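PDB 4XVH: carbohydrate esterase family 2 (CE2) from Chaetomium olivicolor, which probably removes acetyl groups from plant cell-wall carbohydrates such as xylan, joining an SGNH-type hydrolase domain to a beta-sandwich carbohydrate-binding domain. Local coordinates for residues D233-F238 with N276-A281. Numbering follows the deposited sequence.
Sequences DAMVKF and NAIKNA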
# COMPACT_ATOMS: atom_id res chain seq x y z
N ASP A 233 21.17 -4.29 8.68
CA ASP A 233 21.97 -3.28 7.98
C ASP A 233 21.16 -2.66 6.83
O ASP A 233 21.24 -1.46 6.60
CB ASP A 233 23.26 -3.87 7.42
CG ASP A 233 24.31 -4.20 8.50
OD1 ASP A 233 24.16 -3.79 9.67
OD2 ASP A 233 25.31 -4.88 8.14
N ALA A 234 20.42 -3.49 6.10
CA ALA A 234 19.63 -3.03 4.97
C ALA A 234 18.47 -2.15 5.38
O ALA A 234 18.08 -1.21 4.66
CB ALA A 234 19.10 -4.20 4.18
N MET A 235 17.87 -2.50 6.51
CA MET A 235 16.76 -1.70 7.04
C MET A 235 17.29 -0.28 7.37
O MET A 235 16.66 0.71 7.03
CB MET A 235 16.16 -2.37 8.27
CG MET A 235 14.96 -1.64 8.84
SD MET A 235 13.47 -1.74 7.76
CE MET A 235 12.83 -3.39 8.12
N VAL A 236 18.45 -0.20 8.01
CA VAL A 236 19.04 1.10 8.31
C VAL A 236 19.32 1.87 7.01
O VAL A 236 18.92 3.02 6.86
CB VAL A 236 20.31 0.94 9.15
CG1 VAL A 236 21.07 2.27 9.26
CG2 VAL A 236 19.95 0.41 10.55
N LYS A 237 19.94 1.20 6.05
CA LYS A 237 20.28 1.84 4.79
C LYS A 237 19.05 2.33 3.99
O LYS A 237 19.07 3.41 3.39
CB LYS A 237 21.12 0.86 3.96
CG LYS A 237 21.61 1.41 2.63
CD LYS A 237 22.52 2.63 2.83
CE LYS A 237 23.29 2.96 1.54
NZ LYS A 237 22.36 2.85 0.35
N PHE A 238 17.98 1.52 3.99
CA PHE A 238 16.76 1.87 3.26
C PHE A 238 16.15 3.17 3.86
O PHE A 238 15.81 4.09 3.13
CB PHE A 238 15.74 0.72 3.32
CG PHE A 238 14.52 0.93 2.45
CD1 PHE A 238 14.59 1.73 1.31
CD2 PHE A 238 13.31 0.34 2.77
CE1 PHE A 238 13.46 1.95 0.51
CE2 PHE A 238 12.18 0.54 1.98
CZ PHE A 238 12.27 1.36 0.82
N ASN A 276 13.70 -8.32 17.10
CA ASN A 276 14.95 -7.80 17.65
C ASN A 276 15.79 -7.08 16.59
O ASN A 276 16.41 -6.05 16.87
CB ASN A 276 15.77 -8.94 18.28
CG ASN A 276 15.14 -9.44 19.59
OD1 ASN A 276 14.42 -8.70 20.25
ND2 ASN A 276 15.46 -10.68 19.97
N ALA A 277 15.82 -7.64 15.38
CA ALA A 277 16.54 -7.00 14.28
C ALA A 277 15.98 -5.61 13.98
O ALA A 277 16.74 -4.65 13.78
CB ALA A 277 16.49 -7.86 13.05
N ILE A 278 14.66 -5.48 13.99
CA ILE A 278 14.07 -4.18 13.71
C ILE A 278 14.37 -3.19 14.84
O ILE A 278 14.71 -2.03 14.57
CB ILE A 278 12.53 -4.33 13.47
CG1 ILE A 278 12.32 -4.98 12.10
CG2 ILE A 278 11.81 -2.97 13.54
CD1 ILE A 278 10.87 -5.40 11.82
N LYS A 279 14.28 -3.64 16.08
CA LYS A 279 14.58 -2.78 17.21
C LYS A 279 16.01 -2.30 17.15
O LYS A 279 16.32 -1.14 17.45
CB LYS A 279 14.33 -3.51 18.54
CG LYS A 279 12.83 -3.80 18.80
CD LYS A 279 12.65 -4.44 20.17
CE LYS A 279 11.18 -4.61 20.55
NZ LYS A 279 11.06 -5.31 21.88
N ASN A 280 16.91 -3.21 16.78
CA ASN A 280 18.29 -2.83 16.55
C ASN A 280 18.40 -1.72 15.49
O ASN A 280 19.09 -0.73 15.71
CB ASN A 280 19.12 -4.05 16.12
CG ASN A 280 19.62 -4.86 17.30
OD1 ASN A 280 19.62 -4.39 18.44
ND2 ASN A 280 20.07 -6.08 17.03
N ALA A 281 17.73 -1.90 14.36
CA ALA A 281 17.71 -0.87 13.32
C ALA A 281 17.19 0.46 13.86
O ALA A 281 17.77 1.52 13.60
CB ALA A 281 16.86 -1.34 12.11
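A281 packs against M235 and V236 where two helices of the alpha/beta SGNH-hydrolase fold, 228-243 and 270-285, lie side by side next to the parallel sheet. The short segments 233-238 and 276-281 run in roughly the same direction, their axes 9.1 Å apart and crossing at -41°. Packing is tightest around A281, whose small side chain lets the backbones approach: the CA atoms of V236 and A281 lie 5.5 Å apart. V236 leans its CG2 branch onto the A281 backbone, CG2 to CA 3.8 Å; chi1 of 170° places this branch anti to the carbonyl carbon and beside the backbone N, on the side of A281. On the sheet side the contact is looser. M235 starts with CG anti to the backbone N (chi1 -177°) and then bends at chi2 and chi3, which brings its methyl CE alongside I278 CG1 at 4.3 Å. Both side chains also rest on L253 of strand 250-254, and I278 reaches F291 of the neighbouring edge strand 289-292, so the helix pair and the sheet share one apolar layer. The side turned from the sheet is polar and open: D233 and N280 are exposed there and add nothing to the area buried between the segments, although D233 OD1 forms a salt bridge with R284 NH2, farther along helix 270-285. The A281 methyl CB touches both facing side chains, 3.8 Å from M235 CG and 3.9 Å from V236 CG2.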